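Local coordinates for protein phosphothreonine lyase ospF (Shigella flexneri, PDB 3I0U) that acts as a type III effector with phosphothreonine lyase activity, probably removing phosphate irreversibly from phosphothreonine of host MAP kinases by beta-elimination, at residues F15-L18 with Y19-R23; S47-Q51 with G52-V56; S143-A147 with L148-K152; Q155-M158 with C159-N163. All coordinates share one frame; numbering follows the deposited sequence.

Interaction 1 (F15-L18 with Y19-R23); sequences FNIL and YNQIR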
# COMPACT_ATOMS: atom_id res chain seq x y z
N PHE A 15 -16.09 12.95 -10.37
CA PHE A 15 -15.38 13.01 -9.10
C PHE A 15 -16.37 13.00 -7.94
O PHE A 15 -16.21 12.21 -7.00
CB PHE A 15 -14.51 14.27 -9.05
CG PHE A 15 -13.74 14.41 -7.79
CD1 PHE A 15 -12.50 13.82 -7.67
CD2 PHE A 15 -14.24 15.14 -6.71
CE1 PHE A 15 -11.77 13.94 -6.50
CE2 PHE A 15 -13.51 15.27 -5.53
CZ PHE A 15 -12.29 14.66 -5.42
N ASN A 16 -17.37 13.87 -7.99
CA ASN A 16 -18.33 13.99 -6.90
C ASN A 16 -19.21 12.76 -6.78
O ASN A 16 -19.65 12.44 -5.67
CB ASN A 16 -19.20 15.26 -7.02
CG ASN A 16 -18.39 16.56 -6.91
OD1 ASN A 16 -17.19 16.55 -6.60
ND2 ASN A 16 -19.05 17.68 -7.20
N ILE A 17 -19.44 12.10 -7.93
CA ILE A 17 -20.14 10.80 -7.99
C ILE A 17 -19.39 9.80 -7.11
O ILE A 17 -19.98 9.16 -6.22
CB ILE A 17 -20.32 10.29 -9.46
CG1 ILE A 17 -21.54 10.96 -10.09
CG2 ILE A 17 -20.53 8.76 -9.52
CD1 ILE A 17 -21.48 11.14 -11.63
N LEU A 18 -18.08 9.70 -7.34
CA LEU A 18 -17.21 8.84 -6.56
C LEU A 18 -17.16 9.26 -5.09
O LEU A 18 -17.33 8.39 -4.23
CB LEU A 18 -15.80 8.80 -7.16
CG LEU A 18 -15.62 8.03 -8.50
CD1 LEU A 18 -14.15 8.01 -8.95
CD2 LEU A 18 -16.19 6.59 -8.44
N TYR A 19 -17.01 10.57 -4.84
CA TYR A 19 -16.77 11.13 -3.49
C TYR A 19 -17.89 10.82 -2.53
O TYR A 19 -17.65 10.30 -1.43
CB TYR A 19 -16.53 12.65 -3.55
CG TYR A 19 -16.21 13.30 -2.20
CD1 TYR A 19 -14.93 13.16 -1.61
CD2 TYR A 19 -17.18 14.04 -1.51
CE1 TYR A 19 -14.63 13.75 -0.36
CE2 TYR A 19 -16.91 14.64 -0.27
CZ TYR A 19 -15.63 14.50 0.29
OH TYR A 19 -15.35 15.09 1.51
N ASN A 20 -19.11 11.11 -2.95
CA ASN A 20 -20.26 10.86 -2.11
C ASN A 20 -20.62 9.41 -1.93
O ASN A 20 -21.30 9.06 -0.95
CB ASN A 20 -21.47 11.61 -2.63
CG ASN A 20 -21.47 13.05 -2.21
OD1 ASN A 20 -21.55 13.38 -1.02
ND2 ASN A 20 -21.39 13.94 -3.20
N GLN A 21 -20.20 8.55 -2.87
CA GLN A 21 -20.43 7.12 -2.71
C GLN A 21 -19.58 6.52 -1.59
O GLN A 21 -20.08 5.73 -0.80
CB GLN A 21 -20.28 6.38 -4.03
CG GLN A 21 -21.57 6.40 -4.84
CD GLN A 21 -21.43 5.79 -6.24
OE1 GLN A 21 -20.33 5.39 -6.66
NE2 GLN A 21 -22.56 5.71 -6.96
N ILE A 22 -18.33 6.97 -1.51
CA ILE A 22 -17.35 6.55 -0.49
C ILE A 22 -17.89 6.84 0.93
O ILE A 22 -17.80 6.02 1.86
CB ILE A 22 -16.02 7.27 -0.76
CG1 ILE A 22 -15.41 6.76 -2.07
CG2 ILE A 22 -15.08 7.14 0.43
CD1 ILE A 22 -14.19 7.50 -2.54
N ARG A 23 -18.54 7.99 1.07
CA ARG A 23 -19.02 8.43 2.37
C ARG A 23 -20.33 7.71 2.76
O ARG A 23 -20.74 7.75 3.93
CB ARG A 23 -19.17 9.96 2.37
CG ARG A 23 -17.91 10.69 1.83
CD ARG A 23 -17.77 12.11 2.36
NE ARG A 23 -17.18 12.12 3.71
CZ ARG A 23 -17.88 12.35 4.82
NH1 ARG A 23 -17.27 12.33 6.01
NH2 ARG A 23 -19.19 12.57 4.73

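Interaction 2 (S47-Q51 with G52-V56); sequences SVMYQ and GFQIV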
# COMPACT_ATOMS: atom_id res chain seq x y z
N SER A 47 11.06 -18.13 -4.75
CA SER A 47 9.72 -18.13 -5.36
C SER A 47 8.77 -19.08 -4.62
O SER A 47 8.91 -20.31 -4.71
CB SER A 47 9.80 -18.50 -6.85
OG SER A 47 8.80 -17.82 -7.59
N VAL A 48 7.83 -18.48 -3.90
CA VAL A 48 7.12 -19.10 -2.76
C VAL A 48 5.74 -18.40 -2.52
O VAL A 48 5.66 -17.17 -2.42
CB VAL A 48 7.99 -19.03 -1.42
CG1 VAL A 48 7.24 -19.58 -0.20
CG2 VAL A 48 9.39 -19.73 -1.53
N MET A 49 4.68 -19.20 -2.39
CA MET A 49 3.32 -18.74 -2.16
C MET A 49 2.92 -18.74 -0.70
O MET A 49 3.18 -19.71 0.01
CB MET A 49 2.37 -19.65 -2.92
CG MET A 49 2.19 -19.27 -4.38
SD MET A 49 0.72 -18.23 -4.47
CE MET A 49 -0.47 -19.42 -5.05
N TYR A 50 2.30 -17.65 -0.24
CA TYR A 50 1.74 -17.55 1.12
C TYR A 50 0.46 -16.81 0.97
O TYR A 50 0.47 -15.69 0.46
CB TYR A 50 2.59 -16.68 2.08
CG TYR A 50 3.95 -17.22 2.40
CD1 TYR A 50 4.11 -18.39 3.16
CD2 TYR A 50 5.10 -16.55 1.96
CE1 TYR A 50 5.39 -18.90 3.46
CE2 TYR A 50 6.38 -17.03 2.26
CZ TYR A 50 6.52 -18.22 3.00
OH TYR A 50 7.76 -18.73 3.28
N GLN A 51 -0.64 -17.40 1.45
CA GLN A 51 -1.94 -16.71 1.51
C GLN A 51 -2.37 -16.14 0.17
O GLN A 51 -2.86 -15.00 0.10
CB GLN A 51 -1.95 -15.55 2.54
CG GLN A 51 -1.52 -15.87 4.00
CD GLN A 51 -2.44 -16.89 4.70
OE1 GLN A 51 -3.60 -17.11 4.31
NE2 GLN A 51 -1.91 -17.52 5.74
N GLY A 52 -2.15 -16.89 -0.90
CA GLY A 52 -2.50 -16.40 -2.23
C GLY A 52 -1.60 -15.35 -2.85
O GLY A 52 -1.81 -15.00 -4.02
N PHE A 53 -0.61 -14.84 -2.11
CA PHE A 53 0.43 -13.96 -2.64
C PHE A 53 1.68 -14.76 -2.99
O PHE A 53 2.16 -15.56 -2.17
CB PHE A 53 0.82 -12.88 -1.63
CG PHE A 53 -0.24 -11.87 -1.39
CD1 PHE A 53 -0.15 -10.62 -1.96
CD2 PHE A 53 -1.32 -12.15 -0.56
CE1 PHE A 53 -1.16 -9.65 -1.72
CE2 PHE A 53 -2.31 -11.22 -0.33
CZ PHE A 53 -2.25 -9.97 -0.91
N GLN A 54 2.21 -14.55 -4.20
CA GLN A 54 3.50 -15.10 -4.56
C GLN A 54 4.58 -14.11 -4.14
O GLN A 54 4.47 -12.90 -4.40
CB GLN A 54 3.59 -15.41 -6.04
CG GLN A 54 4.47 -16.62 -6.37
CD GLN A 54 4.63 -16.83 -7.86
OE1 GLN A 54 4.71 -15.86 -8.63
NE2 GLN A 54 4.70 -18.09 -8.28
N ILE A 55 5.62 -14.64 -3.48
CA ILE A 55 6.73 -13.85 -2.97
C ILE A 55 7.99 -14.17 -3.78
O ILE A 55 8.35 -15.33 -3.92
CB ILE A 55 7.00 -14.15 -1.48
CG1 ILE A 55 5.74 -13.99 -0.64
CG2 ILE A 55 8.13 -13.26 -0.93
CD1 ILE A 55 5.47 -12.57 -0.21
N VAL A 56 8.63 -13.14 -4.32
CA VAL A 56 9.90 -13.30 -5.02
C VAL A 56 10.98 -12.33 -4.52
O VAL A 56 10.68 -11.16 -4.24
CB VAL A 56 9.75 -13.23 -6.57
CG1 VAL A 56 8.95 -14.41 -7.10
CG2 VAL A 56 9.07 -11.95 -7.02

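Interaction 3 (S143-A147 with L148-K152); sequences SQYSA and LLLHK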
# COMPACT_ATOMS: atom_id res chain seq x y z
N SER A 143 -9.53 2.07 -17.31
CA SER A 143 -8.58 2.11 -16.22
C SER A 143 -9.07 2.87 -14.95
O SER A 143 -8.28 3.53 -14.27
CB SER A 143 -7.25 2.66 -16.74
OG SER A 143 -6.73 1.80 -17.77
N GLN A 144 -10.37 2.76 -14.64
CA GLN A 144 -10.98 3.54 -13.56
C GLN A 144 -11.07 2.80 -12.24
O GLN A 144 -10.86 1.59 -12.15
CB GLN A 144 -12.35 4.07 -13.98
CG GLN A 144 -12.33 5.06 -15.10
CD GLN A 144 -13.51 6.00 -15.02
OE1 GLN A 144 -14.58 5.77 -15.63
NE2 GLN A 144 -13.34 7.05 -14.22
N TYR A 145 -11.41 3.56 -11.21
CA TYR A 145 -11.57 3.01 -9.89
C TYR A 145 -13.01 3.01 -9.46
O TYR A 145 -13.69 4.01 -9.62
CB TYR A 145 -10.78 3.86 -8.93
CG TYR A 145 -9.31 3.83 -9.20
CD1 TYR A 145 -8.59 2.63 -9.11
CD2 TYR A 145 -8.61 5.00 -9.51
CE1 TYR A 145 -7.23 2.60 -9.32
CE2 TYR A 145 -7.23 4.98 -9.71
CZ TYR A 145 -6.56 3.77 -9.61
OH TYR A 145 -5.20 3.70 -9.81
N SER A 146 -13.46 1.89 -8.89
CA SER A 146 -14.79 1.84 -8.33
C SER A 146 -14.76 2.49 -6.98
O SER A 146 -13.72 2.53 -6.34
CB SER A 146 -15.26 0.40 -8.20
OG SER A 146 -14.60 -0.23 -7.15
N ALA A 147 -15.91 2.96 -6.54
CA ALA A 147 -16.04 3.57 -5.22
C ALA A 147 -15.68 2.66 -4.02
O ALA A 147 -15.21 3.15 -2.99
CB ALA A 147 -17.41 4.14 -5.07
N LEU A 148 -15.91 1.35 -4.16
CA LEU A 148 -15.72 0.40 -3.09
C LEU A 148 -14.26 0.20 -2.94
O LEU A 148 -13.75 0.18 -1.80
CB LEU A 148 -16.29 -0.97 -3.42
CG LEU A 148 -16.93 -1.88 -2.36
CD1 LEU A 148 -16.81 -3.30 -2.82
CD2 LEU A 148 -16.40 -1.77 -0.94
N LEU A 149 -13.59 0.06 -4.10
CA LEU A 149 -12.14 -0.10 -4.11
C LEU A 149 -11.54 1.07 -3.36
O LEU A 149 -10.84 0.88 -2.38
CB LEU A 149 -11.61 -0.16 -5.54
CG LEU A 149 -10.35 -0.99 -5.91
CD1 LEU A 149 -9.49 -0.21 -6.87
CD2 LEU A 149 -9.50 -1.42 -4.71
N LEU A 150 -11.88 2.28 -3.80
CA LEU A 150 -11.39 3.50 -3.18
C LEU A 150 -11.70 3.64 -1.71
O LEU A 150 -10.88 4.14 -0.95
CB LEU A 150 -11.91 4.73 -3.91
CG LEU A 150 -11.46 4.90 -5.35
CD1 LEU A 150 -12.24 6.03 -5.98
CD2 LEU A 150 -9.95 5.14 -5.42
N HIS A 151 -12.88 3.17 -1.31
CA HIS A 151 -13.23 3.12 0.08
C HIS A 151 -12.30 2.13 0.78
O HIS A 151 -11.63 2.51 1.75
CB HIS A 151 -14.69 2.73 0.27
CG HIS A 151 -15.12 2.77 1.70
ND1 HIS A 151 -15.04 3.91 2.47
CD2 HIS A 151 -15.63 1.81 2.50
CE1 HIS A 151 -15.49 3.66 3.68
NE2 HIS A 151 -15.86 2.39 3.73
N LYS A 152 -12.22 0.90 0.26
CA LYS A 152 -11.34 -0.12 0.80
C LYS A 152 -9.91 0.42 0.98
O LYS A 152 -9.36 0.33 2.07
CB LYS A 152 -11.38 -1.41 -0.04
CG LYS A 152 -12.61 -2.30 0.22
CD LYS A 152 -12.98 -3.33 -0.88
CE LYS A 152 -11.99 -4.50 -1.08
NZ LYS A 152 -11.38 -5.26 0.06

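Interaction 4 (Q155-M158 with C159-N163); sequences QFIM and CLESN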
# COMPACT_ATOMS: atom_id res chain seq x y z
N GLN A 155 -9.76 3.04 3.93
CA GLN A 155 -9.88 2.29 5.18
C GLN A 155 -8.62 1.54 5.53
O GLN A 155 -8.24 1.48 6.69
CB GLN A 155 -11.03 1.29 5.09
CG GLN A 155 -12.40 1.94 4.92
CD GLN A 155 -12.95 2.57 6.20
OE1 GLN A 155 -13.13 1.91 7.22
NE2 GLN A 155 -13.23 3.86 6.12
N PHE A 156 -7.97 0.97 4.53
CA PHE A 156 -6.78 0.18 4.70
C PHE A 156 -5.64 1.07 5.19
O PHE A 156 -4.92 0.65 6.10
CB PHE A 156 -6.41 -0.45 3.35
CG PHE A 156 -5.43 -1.57 3.43
CD1 PHE A 156 -5.78 -2.80 4.05
CD2 PHE A 156 -4.16 -1.45 2.84
CE1 PHE A 156 -4.85 -3.87 4.10
CE2 PHE A 156 -3.22 -2.55 2.89
CZ PHE A 156 -3.57 -3.75 3.52
N ILE A 157 -5.44 2.24 4.57
CA ILE A 157 -4.37 3.17 4.96
C ILE A 157 -4.57 3.57 6.44
O ILE A 157 -3.65 3.51 7.27
CB ILE A 157 -4.33 4.43 4.06
CG1 ILE A 157 -3.98 4.11 2.59
CG2 ILE A 157 -3.41 5.46 4.64
CD1 ILE A 157 -2.77 3.16 2.37
N MET A 158 -5.79 3.94 6.77
CA MET A 158 -6.15 4.31 8.13
C MET A 158 -5.71 3.19 9.09
O MET A 158 -5.22 3.45 10.18
CB MET A 158 -7.65 4.48 8.25
CG MET A 158 -8.22 5.72 7.60
SD MET A 158 -10.04 5.92 7.93
CE MET A 158 -10.11 5.91 9.73
N CYS A 159 -5.87 1.96 8.64
CA CYS A 159 -5.64 0.81 9.44
C CYS A 159 -4.15 0.44 9.58
O CYS A 159 -3.68 0.08 10.67
CB CYS A 159 -6.38 -0.30 8.78
SG CYS A 159 -6.69 -1.49 9.89
N LEU A 160 -3.40 0.53 8.49
CA LEU A 160 -1.95 0.57 8.59
C LEU A 160 -1.45 1.64 9.55
O LEU A 160 -0.76 1.31 10.49
CB LEU A 160 -1.33 0.76 7.21
CG LEU A 160 -1.62 -0.27 6.09
CD1 LEU A 160 -0.89 0.13 4.81
CD2 LEU A 160 -1.26 -1.71 6.51
N GLU A 161 -1.83 2.90 9.32
CA GLU A 161 -1.46 4.04 10.19
C GLU A 161 -1.67 3.69 11.68
O GLU A 161 -0.76 3.76 12.51
CB GLU A 161 -2.25 5.31 9.81
CG GLU A 161 -1.72 6.10 8.60
CD GLU A 161 -0.39 6.83 8.85
OE1 GLU A 161 0.57 6.69 8.07
OE2 GLU A 161 -0.32 7.57 9.84
N SER A 162 -2.87 3.23 11.97
CA SER A 162 -3.33 2.95 13.30
C SER A 162 -2.51 1.83 13.98
O SER A 162 -2.19 1.90 15.16
CB SER A 162 -4.78 2.54 13.20
OG SER A 162 -5.21 1.91 14.36
N ASN A 163 -2.15 0.81 13.23
CA ASN A 163 -1.40 -0.29 13.79
C ASN A 163 0.03 0.08 14.09
O ASN A 163 0.59 -0.38 15.09
CB ASN A 163 -1.41 -1.49 12.85
CG ASN A 163 -2.61 -2.37 13.04
OD1 ASN A 163 -3.67 -2.15 12.47
ND2 ASN A 163 -2.45 -3.37 13.84

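Interaction 1 (F15-L18 with Y19-R23)
F15 and Y19, one helical turn apart, send their rings off the same flank of the helix. In both, CG lies anti to the backbone N (chi1 -180° for F15 and -177° for Y19), and the two side chains therefore leave the backbone alike. They meet only loosely, CE2 of F15 lying 4.5 Å from CB of Y19 and approaching it obliquely. Both side chains touch L215 of helix 211-217, and aromatic residues offer it broad surface. In the backbone, Y19 N bonds to F15 O at 2.8 Å, in the carbonyl plane. This is the i to i+4 ladder of an alpha-helix, here the last turns of helix 11-22. On another flank N20 folds back along the axis, its ND2 making a weak bond to N16 O at 3.4 Å. The same oxygen takes the main-chain N20 N, at 3.1 Å and almost straight; the exposed amide of N20 lies near the backbone, though weakly held. Q21 stretches out beyond CG and passes alongside the I17 carbonyl, with CG 3.5 Å from I17 O. I22 is buried, as its branched apolar side chain suits: CG1 lies beside its own backbone N (chi1 -68°) and comes 3.3 Å from L18 O, and the side chain packs on L150 and H151 of helix 147-166.

Interaction 2 (S47-Q51 with G52-V56)
M49 faces Q54 across a two-residue beta hairpin, and its side chain can be traced outward along the partner strand. CB starts 4.2 Å from F53 O. CG, set beside its own backbone N, passes CG of Q54 at 4.0 Å, the two long side chains crossing at a slant. The chain then bends at chi2, which carries SD back toward the turn, 4.0 Å from G52 C and 3.8 Å from F53 O. A second bend, at chi3, ends it in the methyl CE; the side chain also touches E69. Flexible residues suit this exposed face, where methylene groups can lie over one another. V48, Y50, F53 and I55 point to the other face. There CG1 of I55 meets the edge of the Y50 ring, near its plane, 3.7 Å from CD2. The strands join through a type I' turn from Y50 to F53, whose two central residues both have positive phi, 54° at Q51 and 75° at G52. Glycine takes such a conformation readily. Separately, the Q51 amide bonds through NE2 to N35 O. Y50 N reaches F53 O at 2.8 Å and nearly straight, whereas F53 N comes to Y50 O at 2.9 Å from above the carbonyl plane. V48 and I55 form the next hydrogen-bonded pair. The chemistry thus divides by face: main-chain bonds set the register, F53 and I55 bury their apolar groups against F103 and strand 63-68 while V48 and Y50 are only partly covered, and the other face, with S47, M49 and Q54, is mostly exposed.

Interaction 3 (S143-A147 with L148-K152)
The backbone runs extended through Y145 and S146 (psi 156° at S146) and then turns helical at A147 (psi -31°), so that S146 O accepts from L150 N at 3.1 Å in an almost straight bond. S146 is the N-cap of helix 147-166. Its OG sits in the crowded position between its own N and carbonyl carbon (chi1 73°), which swings it over the first turn to accept from L149 N at 3.2 Å. A short hydroxyl suits this place, since it can reach an N-H of the first turn, which no helical carbonyl four residues back accepts. OG is also bonded to OD2 of D139. Just before the cap, Y145 packs on L150 to form a hydrophobic staple, the apolar contact between the residue before the N-cap and the fourth residue after it. CB of Y145 lies 3.8 Å from CG of L150, the two side chains crossing at about a right angle. CD1 of the ring also meets CD1 of L149, at 3.7 Å, while the hydroxyl reaches OD2 of D80. Small A147, buried, lets Q21 of helix 11-22 lie against it. Further on, H151 N bonds to A147 O at 2.9 Å, and NE2 of the same histidine bonds to P26 O. Cap and staple together fix where the helix begins, and the carboxylate of D139 probably adds a favourable charge at its positive end.

Interaction 4 (Q155-M158 with C159-N163)
F156 O is gripped by two amides of the next turn: L160 N at 2.8 Å, nearly along the C=O axis, and C159 N at 3.0 Å through a weak, bent bond. C159 N divides itself, for it also makes a weak bond to Q155 O at 3.1 Å. One residue on, E161 N reaches I157 O at 2.8 Å and almost straight, the regular alpha-helical spacing. The apolar flank of helix 147-166 is carried by F156, I157 and L160. L160 lays CD2 over one face of the F156 ring while its CD1 comes 4.0 Å from CE2. Bulky apolar groups suit this flank: F156 meets L101 of helix 91-102, L160 meets L98 of that helix and I84 of strand 80-84, and I157 meets F82 of the same strand. E161 bends at chi2, and its carboxylate leaves the helix: OE1 accepts from the main-chain N of Y186 and V187, OE2 from that of K185. M158, exposed, lies about 4 Å from a bound pentanediol, probably from the crystallisation liquor. Three amide donors probably favour a charged E161, making it a polar tie between this helix and residues 185-187, which lead into strand 187-191.

Overall arrangement
Along the chain the four contacts follow in series. Interaction 1 lies on helix 11-22 and touches interaction 3, their centres about 10 Å apart: the Q21 amide meets A147, and L18 lies against the backbone of Y145. Interactions 3 and 4 follow closely on helix 147-166, interaction 3 at its start and interaction 4 further along, about 17 Å between centres. Interaction 2 stands apart as the hairpin at one edge of the antiparallel sheet, its centre about 34 Å from that of interaction 1 and on the opposite side of the chain's centre. Helix 147-166 thus links the N-terminal helix to the sheet of this single-chain lyase.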